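Local coordinates for protein member of DUF4221 family (Bacteroides vulgatus, PDB 3S9J) that is of unknown function but folds as a six-bladed beta-propeller of the DUF4221 family and carries bound sodium ions, at residues A[139-152]-A[166-180]. Sequence-based numbering, arbitrary orientation. Where two conformers were deposited one is given.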
ATOM      1  N   PHE A 139       0.408   9.424   5.984  1.00 22.19           N
ATOM      2  CA  PHE A 139       1.540  10.201   6.404  1.00 23.97           C
ATOM      3  C   PHE A 139       1.062  11.262   7.411  1.00 25.05           C
ATOM      4  O   PHE A 139      -0.155  11.551   7.523  1.00 24.64           O
ATOM      5  CB  PHE A 139       2.319  10.818   5.238  1.00 26.12           C
ATOM      6  CG  PHE A 139       1.511  11.765   4.357  1.00 26.21           C
ATOM      7  CD1 PHE A 139       0.762  11.275   3.295  1.00 28.13           C
ATOM      8  CD2 PHE A 139       1.515  13.132   4.586  1.00 28.47           C
ATOM      9  CE1 PHE A 139       0.017  12.139   2.490  1.00 28.73           C
ATOM     10  CE2 PHE A 139       0.775  14.013   3.765  1.00 27.64           C
ATOM     11  CZ  PHE A 139       0.048  13.502   2.711  1.00 29.56           C
ATOM     12  N   ILE A 140       2.003  11.760   8.184  1.00 27.61           N
ATOM     13  CA  ILE A 140       1.694  12.734   9.246  1.00 26.02           C
ATOM     14  C   ILE A 140       2.468  13.999   8.956  1.00 29.02           C
ATOM     15  O   ILE A 140       3.687  13.979   8.774  1.00 28.46           O
ATOM     16  CB  ILE A 140       1.976  12.176  10.663  1.00 26.52           C
ATOM     17  CG1 ILE A 140       1.057  10.969  10.936  1.00 30.13           C
ATOM     18  CG2 ILE A 140       1.778  13.268  11.780  1.00 27.98           C
ATOM     19  CD1 ILE A 140       1.257  10.282  12.266  1.00 32.34           C
ATOM     20  N   LYS A 141       1.741  15.107   8.871  1.00 29.53           N
ATOM     21  CA  LYS A 141       2.359  16.431   8.666  1.00 32.35           C
ATOM     22  C   LYS A 141       1.668  17.382   9.636  1.00 34.43           C
ATOM     23  O   LYS A 141       0.433  17.431   9.680  1.00 30.92           O
ATOM     24  CB  LYS A 141       2.199  16.889   7.205  1.00 33.79           C
ATOM     25  CG  LYS A 141       2.863  18.245   6.860  1.00 43.28           C
ATOM     26  CD  LYS A 141       2.759  18.596   5.345  1.00 48.97           C
ATOM     27  CE  LYS A 141       3.526  19.889   4.970  1.00 54.56           C
ATOM     28  NZ  LYS A 141       3.532  20.204   3.460  1.00 53.18           N
ATOM     29  N   ASP A 142       2.463  18.096  10.443  1.00 37.19           N
ATOM     30  CA  ASP A 142       1.932  19.085  11.383  0.50 38.17           C
ATOM     31  C   ASP A 142       0.827  18.486  12.268  1.00 38.73           C
ATOM     32  O   ASP A 142      -0.229  19.086  12.428  1.00 38.27           O
ATOM     33  CB  ASP A 142       1.403  20.276  10.589  0.50 40.24           C
ATOM     34  CG  ASP A 142       1.506  21.587  11.339  0.50 41.51           C
ATOM     35  OD1 ASP A 142       1.938  21.616  12.517  0.50 39.44           O
ATOM     36  OD2 ASP A 142       1.158  22.603  10.710  0.50 41.37           O
ATOM     37  N   SER A 143       1.084  17.292  12.801  1.00 36.11           N
ATOM     38  CA  SER A 143       0.180  16.572  13.709  1.00 35.06           C
ATOM     39  C   SER A 143      -1.231  16.255  13.147  1.00 30.30           C
ATOM     40  O   SER A 143      -2.187  16.107  13.909  1.00 28.49           O
ATOM     41  CB  SER A 143       0.103  17.316  15.051  1.00 42.35           C
ATOM     42  OG  SER A 143       1.387  17.284  15.682  1.00 47.85           O
ATOM     43  N   CYS A 144      -1.315  16.111  11.826  1.00 28.43           N
ATOM     44  CA  CYS A 144      -2.504  15.596  11.158  1.00 26.28           C
ATOM     45  C   CYS A 144      -2.124  14.356  10.365  1.00 25.21           C
ATOM     46  O   CYS A 144      -1.056  14.310   9.748  1.00 25.54           O
ATOM     47  CB  CYS A 144      -3.069  16.622  10.182  1.00 28.88           C
ATOM     48  SG  CYS A 144      -3.570  18.181  10.987  1.00 31.90           S
ATOM     49  N   ILE A 145      -3.031  13.390  10.353  1.00 23.36           N
ATOM     50  CA  ILE A 145      -2.850  12.175   9.552  1.00 24.80           C
ATOM     51  C   ILE A 145      -3.600  12.350   8.234  1.00 25.80           C
ATOM     52  O   ILE A 145      -4.754  12.746   8.232  1.00 27.57           O
ATOM     53  CB  ILE A 145      -3.312  10.927  10.289  1.00 24.02           C
ATOM     54  CG1 ILE A 145      -2.940   9.690   9.434  1.00 25.09           C
ATOM     55  CG2 ILE A 145      -4.798  10.983  10.645  1.00 24.22           C
ATOM     56  CD1 ILE A 145      -3.160   8.405  10.109  1.00 33.51           C
ATOM     57  N   PHE A 146      -2.918  12.039   7.134  1.00 24.49           N
ATOM     58  CA  PHE A 146      -3.417  12.183   5.773  1.00 24.79           C
ATOM     59  C   PHE A 146      -3.663  10.821   5.209  1.00 25.54           C
ATOM     60  O   PHE A 146      -2.797   9.932   5.312  1.00 25.19           O
ATOM     61  CB  PHE A 146      -2.382  12.868   4.922  1.00 25.89           C
ATOM     62  CG  PHE A 146      -2.232  14.322   5.212  1.00 25.72           C
ATOM     63  CD1 PHE A 146      -1.623  14.759   6.395  1.00 27.42           C
ATOM     64  CD2 PHE A 146      -2.674  15.272   4.289  1.00 29.72           C
ATOM     65  CE1 PHE A 146      -1.471  16.111   6.642  1.00 30.28           C
ATOM     66  CE2 PHE A 146      -2.521  16.635   4.559  1.00 31.85           C
ATOM     67  CZ  PHE A 146      -1.923  17.039   5.720  1.00 31.44           C
ATOM     68  N   LEU A 147      -4.825  10.661   4.597  1.00 25.51           N
ATOM     69  CA  LEU A 147      -5.381   9.383   4.122  0.50 26.00           C
ATOM     70  C   LEU A 147      -5.944   9.550   2.704  1.00 25.19           C
ATOM     71  O   LEU A 147      -6.526  10.582   2.420  1.00 24.67           O
ATOM     72  CB  LEU A 147      -6.601   8.962   4.975  0.50 26.28           C
ATOM     73  CG  LEU A 147      -6.483   8.435   6.416  0.50 33.55           C
ATOM     74  CD1 LEU A 147      -7.430   7.270   6.607  0.50 27.08           C
ATOM     75  CD2 LEU A 147      -5.098   8.007   6.759  0.50 32.97           C
ATOM     76  N   ARG A 148      -5.898   8.494   1.903  1.00 25.13           N
ATOM     77  CA  ARG A 148      -6.597   8.480   0.628  1.00 24.89           C
ATOM     78  C   ARG A 148      -8.084   8.617   0.839  1.00 24.64           C
ATOM     79  O   ARG A 148      -8.647   8.100   1.815  1.00 26.46           O
ATOM     80  CB  ARG A 148      -6.300   7.152  -0.101  1.00 25.49           C
ATOM     81  CG  ARG A 148      -7.158   6.834  -1.282  1.00 30.33           C
ATOM     82  CD  ARG A 148      -6.598   5.616  -2.031  1.00 32.62           C
ATOM     83  NE  ARG A 148      -7.543   5.129  -3.022  1.00 37.52           N
ATOM     84  CZ  ARG A 148      -8.526   4.260  -2.807  1.00 43.42           C
ATOM     85  NH1 ARG A 148      -8.745   3.741  -1.603  1.00 48.36           N
ATOM     86  NH2 ARG A 148      -9.318   3.928  -3.827  1.00 40.54           N
ATOM     87  N   GLN A 149      -8.739   9.262  -0.115  1.00 26.02           N
ATOM     88  CA  GLN A 149     -10.184   9.325  -0.139  1.00 27.11           C
ATOM     89  C   GLN A 149     -10.732   8.763  -1.471  1.00 30.63           C
ATOM     90  O   GLN A 149     -10.121   8.942  -2.529  1.00 27.92           O
ATOM     91  CB  GLN A 149     -10.643  10.762   0.074  1.00 27.54           C
ATOM     92  CG  GLN A 149     -10.378  11.209   1.504  1.00 25.72           C
ATOM     93  CD  GLN A 149     -11.313  10.559   2.490  1.00 31.97           C
ATOM     94  OE1 GLN A 149     -12.477  10.956   2.617  1.00 37.12           O
ATOM     95  NE2 GLN A 149     -10.824   9.570   3.200  1.00 34.47           N
ATOM     96  N   GLU A 150     -11.854   8.054  -1.352  1.00 34.57           N
ATOM     97  CA  GLU A 150     -12.516   7.461  -2.518  0.60 38.83           C
ATOM     98  C   GLU A 150     -13.608   8.422  -3.043  1.00 39.57           C
ATOM     99  O   GLU A 150     -13.840   9.498  -2.470  1.00 39.73           O
ATOM    100  CB  GLU A 150     -13.051   6.054  -2.156  0.60 38.80           C
ATOM    101  CG  GLU A 150     -11.926   5.006  -1.869  0.60 38.19           C
ATOM    102  CD  GLU A 150     -12.451   3.590  -1.633  0.60 40.38           C
ATOM    103  OE1 GLU A 150     -13.674   3.400  -1.779  0.60 50.67           O
ATOM    104  OE2 GLU A 150     -11.658   2.662  -1.297  0.60 34.18           O
ATOM    105  N   ILE A 151     -14.253   8.064  -4.159  1.00 40.06           N
ATOM    106  CA  ILE A 151     -15.302   8.907  -4.740  1.00 41.91           C
ATOM    107  C   ILE A 151     -16.575   8.995  -3.863  1.00 45.02           C
ATOM    108  O   ILE A 151     -16.901   8.069  -3.151  1.00 45.89           O
ATOM    109  CB  ILE A 151     -15.666   8.444  -6.176  1.00 42.54           C
ATOM    110  CG1 ILE A 151     -16.197   7.008  -6.154  1.00 41.48           C
ATOM    111  CG2 ILE A 151     -14.433   8.570  -7.072  1.00 37.29           C
ATOM    112  CD1 ILE A 151     -16.711   6.488  -7.487  1.00 42.82           C
ATOM    113  N   LEU A 152     -17.285  10.113  -3.938  1.00 51.54           N
ATOM    114  CA  LEU A 152     -18.395  10.384  -3.010  1.00 55.33           C
ATOM    115  C   LEU A 152     -19.768  10.138  -3.628  1.00 56.05           C
ATOM    116  O   LEU A 152     -20.799  10.408  -3.012  1.00 57.38           O
ATOM    117  CB  LEU A 152     -18.302  11.819  -2.476  1.00 57.57           C
ATOM    118  CG  LEU A 152     -17.173  12.099  -1.465  1.00 60.69           C
ATOM    119  CD1 LEU A 152     -17.270  13.560  -0.981  1.00 62.78           C
ATOM    120  CD2 LEU A 152     -17.171  11.082  -0.280  1.00 59.02           C
HETATM  121  N   MSE A 166      -8.522  13.632  -3.568  1.00 26.78           N
HETATM  122  CA  MSE A 166      -7.746  12.420  -3.387  1.00 25.16           C
HETATM  123  C   MSE A 166      -7.355  12.123  -1.936  1.00 26.64           C
HETATM  124  O   MSE A 166      -7.072  10.988  -1.622  1.00 26.06           O
HETATM  125  CB  MSE A 166      -6.483  12.444  -4.238  1.00 26.36           C
HETATM  126  CG  MSE A 166      -6.747  12.187  -5.754  1.00 28.63           C
HETATM  127 SE   MSE A 166      -5.147  12.414  -6.809  0.75 24.07          SE
HETATM  128  CE  MSE A 166      -4.218  10.964  -6.103  1.00 29.11           C
ATOM    129  N   PHE A 167      -7.260  13.167  -1.092  1.00 24.71           N
ATOM    130  CA  PHE A 167      -6.840  13.022   0.285  1.00 22.54           C
ATOM    131  C   PHE A 167      -7.665  13.878   1.228  1.00 24.42           C
ATOM    132  O   PHE A 167      -8.227  14.901   0.826  1.00 26.55           O
ATOM    133  CB  PHE A 167      -5.379  13.452   0.424  1.00 24.53           C
ATOM    134  CG  PHE A 167      -4.416  12.495  -0.212  1.00 25.82           C
ATOM    135  CD1 PHE A 167      -3.900  11.425   0.517  1.00 30.16           C
ATOM    136  CD2 PHE A 167      -4.034  12.649  -1.533  1.00 31.41           C
ATOM    137  CE1 PHE A 167      -3.010  10.542  -0.067  1.00 29.14           C
ATOM    138  CE2 PHE A 167      -3.158  11.754  -2.118  1.00 29.34           C
ATOM    139  CZ  PHE A 167      -2.650  10.711  -1.386  1.00 27.67           C
ATOM    140  N   ALA A 168      -7.729  13.435   2.467  1.00 24.34           N
ATOM    141  CA  ALA A 168      -8.259  14.210   3.575  1.00 26.14           C
ATOM    142  C   ALA A 168      -7.318  14.006   4.741  1.00 24.11           C
ATOM    143  O   ALA A 168      -6.579  13.027   4.766  1.00 25.20           O
ATOM    144  CB  ALA A 168      -9.643  13.771   3.945  1.00 24.69           C
ATOM    145  N   SER A 169      -7.322  14.954   5.683  1.00 24.28           N
ATOM    146  CA  SER A 169      -6.495  14.811   6.883  1.00 25.68           C
ATOM    147  C   SER A 169      -7.364  14.948   8.110  1.00 25.43           C
ATOM    148  O   SER A 169      -8.433  15.536   8.046  1.00 25.31           O
ATOM    149  CB  SER A 169      -5.375  15.844   6.924  1.00 26.13           C
ATOM    150  OG  SER A 169      -5.897  17.158   7.158  1.00 28.36           O
ATOM    151  N   GLN A 170      -6.914  14.363   9.203  1.00 23.39           N
ATOM    152  CA  GLN A 170      -7.560  14.531  10.488  1.00 23.74           C
ATOM    153  C   GLN A 170      -6.556  15.005  11.513  1.00 23.67           C
ATOM    154  O   GLN A 170      -5.462  14.441  11.655  1.00 25.16           O
ATOM    155  CB  GLN A 170      -8.211  13.207  10.938  1.00 23.68           C
ATOM    156  CG  GLN A 170      -8.958  13.376  12.255  1.00 25.74           C
ATOM    157  CD  GLN A 170      -9.895  12.259  12.547  1.00 27.03           C
ATOM    158  OE1 GLN A 170      -9.532  11.074  12.402  1.00 26.31           O
ATOM    159  NE2 GLN A 170     -11.096  12.599  12.970  1.00 22.85           N
ATOM    160  N   ASP A 171      -6.923  16.055  12.248  1.00 23.47           N
ATOM    161  CA  ASP A 171      -6.056  16.630  13.247  1.00 25.34           C
ATOM    162  C   ASP A 171      -6.072  15.706  14.446  1.00 22.42           C
ATOM    163  O   ASP A 171      -7.127  15.408  14.996  1.00 24.17           O
ATOM    164  CB  ASP A 171      -6.553  18.035  13.593  1.00 24.79           C
ATOM    165  CG  ASP A 171      -5.600  18.778  14.473  1.00 30.40           C
ATOM    166  OD1 ASP A 171      -5.448  18.375  15.628  1.00 28.01           O
ATOM    167  OD2 ASP A 171      -4.942  19.717  13.999  1.00 31.79           O
ATOM    168  N   LEU A 172      -4.896  15.279  14.890  1.00 24.32           N
ATOM    169  CA  LEU A 172      -4.807  14.324  15.995  1.00 24.95           C
ATOM    170  C   LEU A 172      -5.029  14.965  17.382  1.00 26.30           C
ATOM    171  O   LEU A 172      -5.148  14.274  18.382  1.00 27.18           O
ATOM    172  CB  LEU A 172      -3.456  13.611  15.930  1.00 26.95           C
ATOM    173  CG  LEU A 172      -3.236  12.777  14.653  1.00 28.80           C
ATOM    174  CD1 LEU A 172      -1.783  12.330  14.544  1.00 28.65           C
ATOM    175  CD2 LEU A 172      -4.212  11.580  14.610  1.00 29.14           C
ATOM    176  N   ARG A 173      -5.121  16.290  17.440  1.00 26.03           N
ATOM    177  CA  ARG A 173      -5.550  16.935  18.689  1.00 27.23           C
ATOM    178  C   ARG A 173      -7.061  17.156  18.690  1.00 26.96           C
ATOM    179  O   ARG A 173      -7.745  16.776  19.619  1.00 29.03           O
ATOM    180  CB  ARG A 173      -4.854  18.252  18.927  1.00 30.07           C
ATOM    181  CG  ARG A 173      -5.334  18.868  20.264  1.00 29.80           C
ATOM    182  CD  ARG A 173      -4.644  20.066  20.662  1.00 34.73           C
ATOM    183  NE  ARG A 173      -5.309  20.674  21.825  1.00 35.54           N
ATOM    184  CZ  ARG A 173      -5.167  20.266  23.087  1.00 41.79           C
ATOM    185  NH1 ARG A 173      -4.378  19.227  23.384  1.00 39.32           N
ATOM    186  NH2 ARG A 173      -5.807  20.889  24.066  1.00 37.18           N
ATOM    187  N   THR A 174      -7.582  17.782  17.649  1.00 24.08           N
ATOM    188  CA  THR A 174      -8.958  18.277  17.665  1.00 24.46           C
ATOM    189  C   THR A 174      -9.986  17.359  16.989  1.00 23.64           C
ATOM    190  O   THR A 174     -11.202  17.591  17.133  1.00 25.96           O
ATOM    191  CB  THR A 174      -9.069  19.662  16.985  1.00 26.20           C
ATOM    192  OG1 THR A 174      -8.894  19.516  15.581  1.00 24.55           O
ATOM    193  CG2 THR A 174      -8.023  20.685  17.547  1.00 25.12           C
ATOM    194  N   GLY A 175      -9.507  16.404  16.208  1.00 24.60           N
ATOM    195  CA  GLY A 175     -10.372  15.540  15.401  1.00 25.21           C
ATOM    196  C   GLY A 175     -10.893  16.150  14.108  1.00 26.66           C
ATOM    197  O   GLY A 175     -11.599  15.482  13.343  1.00 25.29           O
ATOM    198  N   GLU A 176     -10.579  17.427  13.851  1.00 24.71           N
ATOM    199  CA  GLU A 176     -11.123  18.105  12.676  1.00 24.64           C
ATOM    200  C   GLU A 176     -10.610  17.436  11.411  1.00 24.46           C
ATOM    201  O   GLU A 176      -9.421  17.220  11.266  1.00 24.39           O
ATOM    202  CB  GLU A 176     -10.767  19.601  12.676  1.00 25.69           C
ATOM    203  CG  GLU A 176     -11.296  20.330  11.464  1.00 24.71           C
ATOM    204  CD  GLU A 176     -11.133  21.836  11.548  1.00 27.82           C
ATOM    205  OE1 GLU A 176     -10.849  22.362  12.641  1.00 29.42           O
ATOM    206  OE2 GLU A 176     -11.320  22.524  10.502  1.00 27.89           O
ATOM    207  N   VAL A 177     -11.521  17.147  10.498  1.00 24.03           N
ATOM    208  CA  VAL A 177     -11.177  16.599   9.172  1.00 23.63           C
ATOM    209  C   VAL A 177     -11.161  17.754   8.163  1.00 23.96           C
ATOM    210  O   VAL A 177     -12.035  18.625   8.180  1.00 25.32           O
ATOM    211  CB  VAL A 177     -12.159  15.494   8.746  1.00 25.70           C
ATOM    212  CG1 VAL A 177     -11.902  15.070   7.267  1.00 27.96           C
ATOM    213  CG2 VAL A 177     -12.032  14.260   9.690  1.00 24.84           C
ATOM    214  N   LYS A 178     -10.124  17.792   7.327  1.00 25.28           N
ATOM    215  CA  LYS A 178      -9.993  18.765   6.259  1.00 28.59           C
ATOM    216  C   LYS A 178      -9.836  18.035   4.933  1.00 27.25           C
ATOM    217  O   LYS A 178      -9.148  17.019   4.856  1.00 27.95           O
ATOM    218  CB  LYS A 178      -8.747  19.630   6.432  1.00 30.25           C
ATOM    219  CG  LYS A 178      -8.656  20.369   7.735  1.00 38.16           C
ATOM    220  CD  LYS A 178      -7.452  21.293   7.737  1.00 50.99           C
ATOM    221  CE  LYS A 178      -6.875  21.461   9.154  1.00 53.74           C
ATOM    222  NZ  LYS A 178      -5.776  20.504   9.426  1.00 41.28           N
ATOM    223  N   TRP A 179     -10.467  18.557   3.893  1.00 28.76           N
ATOM    224  CA  TRP A 179     -10.219  18.055   2.542  1.00 30.13           C
ATOM    225  C   TRP A 179      -8.924  18.705   2.065  1.00 30.86           C
ATOM    226  O   TRP A 179      -8.722  19.905   2.261  1.00 32.74           O
ATOM    227  CB  TRP A 179     -11.299  18.506   1.560  1.00 33.07           C
ATOM    228  CG  TRP A 179     -12.657  17.918   1.690  1.00 36.86           C
ATOM    229  CD1 TRP A 179     -13.821  18.602   1.924  1.00 42.04           C
ATOM    230  CD2 TRP A 179     -13.019  16.550   1.521  1.00 39.25           C
ATOM    231  NE1 TRP A 179     -14.884  17.737   1.927  1.00 44.20           N
ATOM    232  CE2 TRP A 179     -14.427  16.472   1.671  1.00 40.64           C
ATOM    233  CE3 TRP A 179     -12.298  15.380   1.229  1.00 33.20           C
ATOM    234  CZ2 TRP A 179     -15.125  15.267   1.569  1.00 41.28           C
ATOM    235  CZ3 TRP A 179     -12.988  14.191   1.136  1.00 36.56           C
ATOM    236  CH2 TRP A 179     -14.395  14.142   1.300  1.00 42.85           C
ATOM    237  N   ILE A 180      -8.068  17.939   1.424  1.00 29.01           N
ATOM    238  CA  ILE A 180      -6.792  18.427   0.935  1.00 28.93           C
ATOM    239  C   ILE A 180      -6.976  18.752  -0.552  1.00 30.48           C
ATOM    240  O   ILE A 180      -7.569  17.944  -1.264  1.00 30.07           O
ATOM    241  CB  ILE A 180      -5.701  17.375   1.130  1.00 29.02           C
ATOM    242  CG1 ILE A 180      -5.671  16.938   2.618  1.00 29.11           C
ATOM    243  CG2 ILE A 180      -4.347  17.932   0.699  1.00 29.74           C
ATOM    244  CD1 ILE A 180      -5.528  18.095   3.622  1.00 29.01           C
TER
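Strand 144-148 pairs antiparallel with strand 167-171 through hydrogen-bonded pairs Ile-145 with Gln-170 and Leu-147 with Ala-168; the strand axes approach to 4.4 Å at 157°. Ser-143 O extends the ladder at one end by accepting from Leu-172 N. At the other, Gln-149 N reaches Met-166 O at 2.8 Å, from above the carbonyl plane.

Phe-146 shares one face of the sheet with Cys-144, Ser-169 and Asp-171. Its ring lies between Phe-139 CE2 and Ser-169 CB, which meet opposite faces. Ser-169 CB stands over the ring centre, 3.6 Å from the centroid, a CH-pi contact. Ile-180 CD1 approaches Phe-146 CE2 at 3.5 Å, the two side chains crossing at about a right angle. Farther along this face, Cys-144 SG is 3.6 Å from both Asp-171 OD2 and Lys-178 NZ.

On the other face, Gln-149 CG rests on Ala-168 CB at 3.6 Å. A bend at chi2 (-72°) turns its amide back, and NE2 donates to Arg-148 O. Its OE1 lies near Trp-179 CZ3 and is hydrogen-bonded to Thr-126. Leu-152 CD1 meets the same indole at CH2, 3.7 Å away. Ile-145 CG2 touches Leu-172 CD2, and both side chains pack on Leu-94 of strand 93-97.

These strands are the middle two of a four-stranded propeller blade. Phe-167 sits edge-to-face with Tyr-203 of the next blade. Main-chain hydrogen bonds thus set the register, while apolar side chains link this blade to those on both sides.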